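Local atomic coordinates of histone acetyltransferase HPA2 and related acetyltransferases (Corynebacterium glutamicum ATCC 13032, PDB entry 2QEC), a protein that probably transfers acyl groups, most likely acetyl from acetyl-coenzyme A, as a member of the GNAT superfamily of N-acetyltransferases. Residues A158-T164 with E192-P198; V20-F25 with T130-S135; L51-K55 with R97-I101. The protein carries 1 engineered substitution. All coordinates share one frame; numbering follows the deposited sequence.

Contact 1: A158-T164 with E192-P198. With EDO (1,2-ethanediol), chain F.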
loop_
_atom_site.group_PDB
_atom_site.type_symbol
_atom_site.label_atom_id
_atom_site.label_comp_id
_atom_site.label_asym_id
_atom_site.label_seq_id
_atom_site.Cartn_x
_atom_site.Cartn_y
_atom_site.Cartn_z
ATOM N N ALA A 158 -6.464 -3.975 8.322
ATOM C CA ALA A 158 -5.321 -4.231 7.446
ATOM C C ALA A 158 -4.095 -4.759 8.210
ATOM O O ALA A 158 -3.914 -4.497 9.388
ATOM C CB ALA A 158 -4.969 -2.962 6.723
ATOM N N ILE A 159 -3.254 -5.489 7.492
ATOM C CA ILE A 159 -1.998 -5.987 8.006
ATOM C C ILE A 159 -0.877 -5.699 6.973
ATOM O O ILE A 159 -1.039 -5.973 5.795
ATOM C CB ILE A 159 -2.062 -7.487 8.244
ATOM C CG1 ILE A 159 -3.330 -7.861 9.025
ATOM C CG2 ILE A 159 -0.792 -7.943 9.011
ATOM C CD1 ILE A 159 -3.459 -9.392 9.350
ATOM N N TYR A 160 0.252 -5.180 7.463
ATOM C CA TYR A 160 1.523 -5.048 6.722
ATOM C C TYR A 160 2.568 -6.057 7.242
ATOM O O TYR A 160 2.623 -6.329 8.427
ATOM C CB TYR A 160 2.034 -3.590 6.889
ATOM C CG TYR A 160 3.372 -3.267 6.244
ATOM C CD1 TYR A 160 3.468 -2.981 4.916
ATOM C CD2 TYR A 160 4.556 -3.314 6.986
ATOM C CE1 TYR A 160 4.715 -2.700 4.309
ATOM C CE2 TYR A 160 5.799 -3.053 6.397
ATOM C CZ TYR A 160 5.852 -2.716 5.037
ATOM O OH TYR A 160 7.058 -2.442 4.420
ATOM N N LEU A 161 3.352 -6.635 6.337
ATOM C CA LEU A 161 4.519 -7.381 6.666
ATOM C C LEU A 161 5.546 -7.262 5.534
ATOM O O LEU A 161 5.278 -6.748 4.455
ATOM C CB LEU A 161 4.175 -8.863 6.960
ATOM C CG LEU A 161 3.472 -9.676 5.858
ATOM C CD1 LEU A 161 4.447 -10.126 4.759
ATOM C CD2 LEU A 161 2.819 -10.877 6.451
ATOM N N GLU A 162 6.755 -7.727 5.805
ATOM C CA GLU A 162 7.840 -7.755 4.827
ATOM C C GLU A 162 8.339 -9.155 4.710
ATOM O O GLU A 162 8.918 -9.667 5.666
ATOM C CB GLU A 162 8.928 -6.815 5.294
ATOM C CG GLU A 162 8.497 -5.353 5.079
ATOM C CD GLU A 162 9.269 -4.341 5.917
ATOM O OE1 GLU A 162 10.156 -4.764 6.661
ATOM O OE2 GLU A 162 9.016 -3.111 5.786
ATOM N N ALA A 163 8.081 -9.808 3.579
ATOM C CA ALA A 163 8.420 -11.237 3.435
ATOM C C ALA A 163 9.870 -11.386 2.975
ATOM O O ALA A 163 10.339 -10.663 2.095
ATOM C CB ALA A 163 7.451 -11.928 2.464
ATOM N N THR A 164 10.602 -12.303 3.595
ATOM C CA THR A 164 12.035 -12.450 3.318
ATOM C C THR A 164 12.428 -13.470 2.241
ATOM O O THR A 164 13.621 -13.549 1.890
ATOM C CB THR A 164 12.776 -12.814 4.582
ATOM O OG1 THR A 164 12.161 -13.980 5.153
ATOM C CG2 THR A 164 12.724 -11.654 5.584
ATOM N N GLU A 192 13.453 -7.489 0.689
ATOM C CA GLU A 192 12.206 -7.982 1.280
ATOM C C GLU A 192 11.025 -7.529 0.446
ATOM O O GLU A 192 11.035 -6.439 -0.102
ATOM C CB GLU A 192 12.062 -7.501 2.701
ATOM C CG GLU A 192 13.240 -7.969 3.573
ATOM C CD GLU A 192 13.037 -7.700 5.047
ATOM O OE1 GLU A 192 12.615 -6.578 5.382
ATOM O OE2 GLU A 192 13.342 -8.592 5.872
ATOM N N LEU A 193 10.024 -8.395 0.336
ATOM C CA LEU A 193 8.801 -8.078 -0.399
ATOM C C LEU A 193 7.744 -7.585 0.608
ATOM O O LEU A 193 7.210 -8.354 1.386
ATOM C CB LEU A 193 8.282 -9.310 -1.147
ATOM C CG LEU A 193 7.003 -9.040 -1.989
ATOM C CD1 LEU A 193 7.177 -7.919 -2.946
ATOM C CD2 LEU A 193 6.527 -10.255 -2.718
ATOM N N ALA A 194 7.489 -6.277 0.605
ATOM C CA ALA A 194 6.423 -5.680 1.399
ATOM C C ALA A 194 5.108 -6.208 0.890
ATOM O O ALA A 194 4.880 -6.229 -0.333
ATOM C CB ALA A 194 6.442 -4.141 1.209
HETATM N N MSE A 195 4.203 -6.548 1.805
HETATM C CA MSE A 195 2.881 -7.053 1.444
HETATM C C MSE A 195 1.805 -6.447 2.344
HETATM O O MSE A 195 2.093 -5.969 3.421
HETATM C CB MSE A 195 2.846 -8.584 1.577
HETATM C CG MSE A 195 3.982 -9.273 0.850
HETATM SE SE MSE A 195 3.808 -11.167 0.725
HETATM C CE MSE A 195 2.794 -11.033 -0.718
ATOM N N TRP A 196 0.559 -6.501 1.857
ATOM C CA TRP A 196 -0.583 -5.887 2.480
ATOM C C TRP A 196 -1.761 -6.830 2.443
ATOM O O TRP A 196 -2.219 -7.193 1.342
ATOM C CB TRP A 196 -0.940 -4.659 1.638
ATOM C CG TRP A 196 -2.030 -3.732 2.121
ATOM C CD1 TRP A 196 -3.249 -3.547 1.554
ATOM C CD2 TRP A 196 -1.947 -2.808 3.205
ATOM N NE1 TRP A 196 -3.944 -2.574 2.227
ATOM C CE2 TRP A 196 -3.169 -2.103 3.249
ATOM C CE3 TRP A 196 -0.962 -2.509 4.150
ATOM C CZ2 TRP A 196 -3.425 -1.116 4.194
ATOM C CZ3 TRP A 196 -1.222 -1.530 5.102
ATOM C CH2 TRP A 196 -2.434 -0.840 5.113
ATOM N N LYS A 197 -2.323 -7.132 3.607
ATOM C CA LYS A 197 -3.663 -7.733 3.665
ATOM C C LYS A 197 -4.674 -6.605 3.850
ATOM O O LYS A 197 -4.655 -5.900 4.858
ATOM C CB LYS A 197 -3.773 -8.777 4.770
ATOM C CG LYS A 197 -5.157 -9.383 4.854
ATOM C CD LYS A 197 -5.183 -10.684 5.574
ATOM C CE LYS A 197 -6.558 -11.353 5.524
ATOM N NZ LYS A 197 -7.735 -10.456 5.835
ATOM N N PRO A 198 -5.542 -6.388 2.834
ATOM C CA PRO A 198 -6.348 -5.190 2.872
ATOM C C PRO A 198 -7.436 -5.200 3.929
ATOM O O PRO A 198 -7.837 -6.278 4.388
ATOM C CB PRO A 198 -6.952 -5.094 1.474
ATOM C CG PRO A 198 -6.821 -6.438 0.874
ATOM C CD PRO A 198 -5.784 -7.227 1.646
HETATM C C1 EDO F . -7.009 -8.758 8.679
HETATM O O1 EDO F . -6.704 -8.856 7.292
HETATM C C2 EDO F . -7.397 -10.075 9.348
HETATM O O2 EDO F . -8.297 -10.886 8.602
HETATM O O HOH W 1 10.614 -9.518 7.589
#
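E192, M195 and I159 bury the most surface where strand 159-163 runs antiparallel to strand 192-197. I159 forms a hydrogen-bonded pair with K197, its N giving to K197 O at 3.0 Å and its O taking K197 N. Beyond the backbone, I159 leans on I151 and A154 of helix 142-154. M195, a selenomethionine, and L161 form the next hydrogen-bonded pair. M195 CB lies 3.9 Å from L161 CD1, and the two side chains run side by side. With CG beside its own backbone N (chi1 -51°) and chi2 extended (-170°), M195 sends SE to 4.1 Å from A163 CB. M201 of the second subunit packs on M195 too. This order, with the last strand inserted between 159-163 and 178-183, is that of the GNAT fold. E192 lies just beyond the last pair, A163 with L193. Its OE2 lies 3.1 Å from T164 CG2 and has a weak hydrogen bond with T30 OG1. E192 OE1 comes within 3.3 Å of E162 OE1, with the carboxylate planes 52° apart. These two OE1 atoms should repel; the long, weak ion pair of E192 with R33 may offset part of this cost.

Contact 2: V20-F25 with T130-S135. With EDO (1,2-ethanediol), chain D; EDO (1,2-ethanediol), chain G.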
loop_
_atom_site.group_PDB
_atom_site.type_symbol
_atom_site.label_atom_id
_atom_site.label_comp_id
_atom_site.label_asym_id
_atom_site.label_seq_id
_atom_site.Cartn_x
_atom_site.Cartn_y
_atom_site.Cartn_z
ATOM N N VAL A 20 13.778 -18.288 22.021
ATOM C CA VAL A 20 13.227 -18.716 20.704
ATOM C C VAL A 20 13.567 -17.739 19.546
ATOM O O VAL A 20 13.968 -18.147 18.444
ATOM C CB VAL A 20 11.696 -18.968 20.777
ATOM C CG1 VAL A 20 11.143 -19.261 19.430
ATOM C CG2 VAL A 20 11.407 -20.196 21.692
ATOM N N LEU A 21 13.422 -16.451 19.796
ATOM C CA LEU A 21 13.819 -15.436 18.824
ATOM C C LEU A 21 15.304 -15.525 18.446
ATOM O O LEU A 21 15.674 -15.431 17.283
ATOM C CB LEU A 21 13.481 -14.053 19.383
ATOM C CG LEU A 21 11.983 -13.746 19.472
ATOM C CD1 LEU A 21 11.684 -12.583 20.442
ATOM C CD2 LEU A 21 11.428 -13.495 18.134
ATOM N N VAL A 22 16.149 -15.667 19.454
ATOM C CA VAL A 22 17.590 -15.742 19.250
ATOM C C VAL A 22 17.948 -16.982 18.423
ATOM O O VAL A 22 18.756 -16.898 17.499
ATOM C CB VAL A 22 18.335 -15.752 20.599
ATOM C CG1 VAL A 22 19.817 -16.065 20.398
ATOM C CG2 VAL A 22 18.151 -14.408 21.320
ATOM N N GLU A 23 17.374 -18.134 18.769
ATOM C CA GLU A 23 17.657 -19.366 18.048
ATOM C C GLU A 23 17.211 -19.190 16.627
ATOM O O GLU A 23 17.927 -19.548 15.718
ATOM C CB GLU A 23 16.960 -20.566 18.690
ATOM C CG GLU A 23 17.303 -21.891 18.025
ATOM C CD GLU A 23 16.348 -22.995 18.392
ATOM O OE1 GLU A 23 15.233 -22.998 17.846
ATOM O OE2 GLU A 23 16.712 -23.874 19.198
ATOM N N ALA A 24 16.041 -18.603 16.415
ATOM C CA ALA A 24 15.535 -18.468 15.074
ATOM C C ALA A 24 16.424 -17.504 14.257
ATOM O O ALA A 24 16.694 -17.737 13.092
ATOM C CB ALA A 24 14.092 -17.993 15.091
ATOM N N PHE A 25 16.890 -16.426 14.870
ATOM C CA PHE A 25 17.454 -15.327 14.081
ATOM C C PHE A 25 18.966 -15.148 14.249
ATOM O O PHE A 25 19.515 -14.197 13.729
ATOM C CB PHE A 25 16.681 -14.046 14.372
ATOM C CG PHE A 25 15.234 -14.109 13.934
ATOM C CD1 PHE A 25 14.902 -14.437 12.616
ATOM C CD2 PHE A 25 14.208 -13.872 14.830
ATOM C CE1 PHE A 25 13.584 -14.534 12.223
ATOM C CE2 PHE A 25 12.890 -13.971 14.439
ATOM C CZ PHE A 25 12.568 -14.296 13.147
ATOM N N THR A 130 7.751 -10.012 13.488
ATOM C CA THR A 130 8.510 -11.204 13.384
ATOM C C THR A 130 7.664 -12.419 13.789
ATOM O O THR A 130 6.770 -12.322 14.658
ATOM C CB THR A 130 9.807 -11.051 14.211
ATOM O OG1 THR A 130 10.776 -11.988 13.760
ATOM C CG2 THR A 130 9.542 -11.209 15.682
ATOM N N VAL A 131 7.954 -13.536 13.130
ATOM C CA VAL A 131 7.414 -14.851 13.482
ATOM C C VAL A 131 8.564 -15.822 13.514
ATOM O O VAL A 131 9.349 -15.923 12.577
ATOM C CB VAL A 131 6.218 -15.265 12.529
ATOM C CG1 VAL A 131 6.612 -15.188 11.090
ATOM C CG2 VAL A 131 5.719 -16.688 12.837
ATOM N N ALA A 132 8.741 -16.509 14.648
ATOM C CA ALA A 132 9.830 -17.383 14.832
ATOM C C ALA A 132 9.338 -18.708 15.355
ATOM O O ALA A 132 8.418 -18.743 16.182
ATOM C CB ALA A 132 10.802 -16.762 15.834
ATOM N N THR A 133 9.967 -19.767 14.868
ATOM C CA THR A 133 9.672 -21.163 15.200
ATOM C C THR A 133 10.926 -21.776 15.769
ATOM O O THR A 133 12.009 -21.578 15.211
ATOM C CB THR A 133 9.305 -21.958 13.911
ATOM O OG1 THR A 133 8.093 -21.415 13.369
ATOM C CG2 THR A 133 9.094 -23.445 14.165
ATOM N N SER A 134 10.798 -22.564 16.831
ATOM C CA SER A 134 11.946 -23.312 17.353
ATOM C C SER A 134 12.455 -24.322 16.319
ATOM O O SER A 134 11.673 -24.889 15.558
ATOM C CB SER A 134 11.612 -24.086 18.649
ATOM O OG SER A 134 11.199 -23.192 19.623
ATOM N N SER A 135 13.763 -24.565 16.323
ATOM C CA SER A 135 14.373 -25.491 15.372
ATOM C C SER A 135 13.759 -26.872 15.538
ATOM O O SER A 135 13.384 -27.537 14.554
ATOM C CB SER A 135 15.895 -25.584 15.604
ATOM O OG SER A 135 16.470 -24.280 15.646
HETATM C C1 EDO D . 7.127 -12.286 8.828
HETATM O O1 EDO D . 7.440 -11.401 7.754
HETATM C C2 EDO D . 7.899 -11.884 10.085
HETATM O O2 EDO D . 8.991 -12.794 10.381
HETATM C C1 EDO G . 6.744 -19.150 9.855
HETATM O O1 EDO G . 6.138 -18.366 8.802
HETATM C C2 EDO G . 8.199 -18.766 10.175
HETATM O O2 EDO G . 8.647 -19.310 11.442
#
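E23 OE1 receives two bonds from S135. The backbone N of S135 gives the stronger one, 2.6 Å from E23 OE1 and nearly straight at 165°. It arrives on the syn side of the carboxylate, tilted from its plane. S135 OG adds a weak bond to the same oxygen. The glutamate reaches this far because CG stands opposite the backbone N (chi1 -176°) and the chain stays extended beyond it. The bond ties the last turn of helix 14-25 to the residue that opens a 3-10 turn after strand 126-133.

The rest of the contact is mostly apolar. A24 CB meets A132 CB at 3.6 Å, so two small side chains let helix and strand come close. L21 CD2 reaches T130 CG2 at 3.8 Å. V20 CG2 touches S134 OG (3.6 Å), whose weak hydrogen bond goes to V74 O. The F25 and T130 side chains pass in opposite directions, with F25 CE2 and CZ each 3.0 Å from T130 OG1, an oblique approach. F25 CE2 is also 3.8 Å from A132 CB. A24 CB sits over the centre of one face of that ring.

V131 and T133 point away from the helix. V131 N gives a weak bond to one ethanediol, and T133 OG1 shares a bond with another. In GNAT relatives the backbone of this strand binds the pantetheine arm of the cofactor, so the diols may mark part of that site.

Helix segment 20-25 crosses strand segment 130-133 almost at a right angle (87°), with the axes 7.5 Å apart. L21 and F25 also rest on F49 of helix 43-60, and L21 touches V76 of strand 73-80. Helix 142-154 packs against V131 and T133.

Contact 3: L51-K55 with R97-I101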
loop_
_atom_site.group_PDB
_atom_site.type_symbol
_atom_site.label_atom_id
_atom_site.label_comp_id
_atom_site.label_asym_id
_atom_site.label_seq_id
_atom_site.Cartn_x
_atom_site.Cartn_y
_atom_site.Cartn_z
ATOM N N LEU A 51 14.854 -5.897 24.889
ATOM C CA LEU A 51 14.432 -4.499 24.889
ATOM C C LEU A 51 13.150 -4.246 24.077
ATOM O O LEU A 51 12.269 -3.514 24.524
ATOM C CB LEU A 51 15.558 -3.642 24.319
ATOM C CG LEU A 51 15.321 -2.133 24.208
ATOM C CD1 LEU A 51 15.386 -1.473 25.574
ATOM C CD2 LEU A 51 16.331 -1.528 23.288
ATOM N N GLN A 52 13.066 -4.834 22.887
ATOM C CA GLN A 52 11.877 -4.713 22.045
ATOM C C GLN A 52 10.643 -5.286 22.765
ATOM O O GLN A 52 9.602 -4.659 22.792
ATOM C CB GLN A 52 12.086 -5.386 20.676
ATOM C CG GLN A 52 12.805 -4.514 19.648
ATOM C CD GLN A 52 13.237 -5.274 18.414
ATOM O OE1 GLN A 52 13.320 -6.489 18.414
ATOM N NE2 GLN A 52 13.499 -4.552 17.346
ATOM N N ILE A 53 10.766 -6.459 23.360
ATOM C CA ILE A 53 9.661 -7.050 24.113
ATOM C C ILE A 53 9.258 -6.194 25.305
ATOM O O ILE A 53 8.082 -5.933 25.534
ATOM C CB ILE A 53 10.034 -8.455 24.600
ATOM C CG1 ILE A 53 10.022 -9.421 23.419
ATOM C CG2 ILE A 53 9.085 -8.953 25.740
ATOM C CD1 ILE A 53 10.674 -10.734 23.758
ATOM N N GLU A 54 10.252 -5.743 26.052
ATOM C CA GLU A 54 10.022 -5.069 27.317
ATOM C C GLU A 54 9.400 -3.691 27.111
ATOM O O GLU A 54 8.466 -3.318 27.825
ATOM C CB GLU A 54 11.350 -4.979 28.065
ATOM C CG GLU A 54 11.338 -4.249 29.379
ATOM C CD GLU A 54 12.736 -3.801 29.768
ATOM O OE1 GLU A 54 13.614 -4.679 29.939
ATOM O OE2 GLU A 54 12.947 -2.575 29.882
ATOM N N LYS A 55 9.893 -2.966 26.109
ATOM C CA LYS A 55 9.550 -1.558 25.914
ATOM C C LYS A 55 8.605 -1.282 24.752
ATOM O O LYS A 55 8.117 -0.176 24.623
ATOM C CB LYS A 55 10.832 -0.740 25.703
ATOM C CG LYS A 55 11.779 -0.728 26.907
ATOM C CD LYS A 55 11.311 0.249 27.979
ATOM C CE LYS A 55 12.361 0.467 29.075
ATOM N NZ LYS A 55 12.175 1.769 29.802
ATOM N N ARG A 97 20.706 2.005 26.253
ATOM C CA ARG A 97 20.926 0.557 26.128
ATOM C C ARG A 97 21.156 0.233 24.661
ATOM O O ARG A 97 21.709 -0.811 24.309
ATOM C CB ARG A 97 19.702 -0.214 26.633
ATOM C CG ARG A 97 20.008 -1.612 27.147
ATOM C CD ARG A 97 18.732 -2.419 27.395
ATOM N NE ARG A 97 17.747 -1.721 28.224
ATOM C CZ ARG A 97 16.611 -2.261 28.663
ATOM N NH1 ARG A 97 16.290 -3.523 28.382
ATOM N NH2 ARG A 97 15.790 -1.533 29.402
ATOM N N LEU A 98 20.707 1.148 23.811
ATOM C CA LEU A 98 20.911 1.053 22.387
ATOM C C LEU A 98 22.376 1.278 22.029
ATOM O O LEU A 98 22.872 0.689 21.067
ATOM C CB LEU A 98 20.023 2.066 21.673
ATOM C CG LEU A 98 18.531 1.881 21.932
ATOM C CD1 LEU A 98 17.774 3.169 21.600
ATOM C CD2 LEU A 98 18.006 0.689 21.144
ATOM N N VAL A 99 23.066 2.128 22.794
ATOM C CA VAL A 99 24.515 2.287 22.646
ATOM C C VAL A 99 25.226 0.947 22.889
ATOM O O VAL A 99 26.287 0.688 22.311
ATOM C CB VAL A 99 25.093 3.359 23.611
ATOM N N SER A 100 24.629 0.108 23.739
ATOM C CA SER A 100 25.188 -1.198 24.091
ATOM C C SER A 100 24.953 -2.256 23.015
ATOM O O SER A 100 25.732 -3.192 22.880
ATOM C CB SER A 100 24.587 -1.681 25.412
ATOM O OG SER A 100 24.708 -0.679 26.414
ATOM N N ILE A 101 23.865 -2.108 22.269
ATOM C CA ILE A 101 23.503 -3.045 21.200
ATOM C C ILE A 101 24.153 -2.662 19.854
ATOM O O ILE A 101 24.662 -3.532 19.143
ATOM C CB ILE A 101 21.961 -3.131 21.067
ATOM C CG1 ILE A 101 21.365 -3.765 22.347
ATOM C CG2 ILE A 101 21.559 -3.903 19.810
ATOM C CD1 ILE A 101 19.994 -3.231 22.763
#
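E54 and R97 make the salt bridge of this contact. R97 NH2 gives to E54 OE2 at 3.1 Å with an angle of 163°. The donor comes to the syn side of the carboxylate, while the oxygen stays close to the guanidinium plane. R97 NH1 adds a weak bond of 3.3 Å to E54 OE1. The two flat groups are turned 46° from each other, so the fork is skewed rather than flat. E54 is poorly ordered, which suggests that the bridge is mobile.

L51 supplies the second kind of interaction. Its CD1 lies over the centre of one guanidinium face, 3.4 Å from R97 CZ. The bend of R97 at CG-CD (chi3 -51°) helps to bring the flat group over this methyl. Helix 43-60 is one of the helices that precede the second strand of the GNAT fold. Segment 97-101 belongs to this protein's long link between strands 73-80 and 126-133, which holds the short helix 98-102.

Apolar packing comes third. The other methyl of L51, CD2, touches L98 CD2 at 3.5 Å, their side chains crossing at about a right angle. I101 CD1 stands 4.1 Å from L51 CD2, and I101 also packs on A47 and L48 of helix 43-60.

How the contacts relate
Contact 1 is buried, contact 2 partly so, and contact 3 lies at the surface. Contacts 1 and 2 use neighbouring strands of one sheet, 159-163 and 126-133, but do not touch; their centres are about 19 Å apart. Contact 1 is strand to strand and rests on a backbone ladder. Contact 2 lays a helix on the sheet and is mainly apolar, with one polar tie, E23 to S135, at an exposed end. Contact 3 joins two helical segments by side chains alone, with a charged pair toward solvent. Contacts 2 and 3 meet where L21 packs on I53, and contact 3 is nested in the chain loop that contact 2 closes.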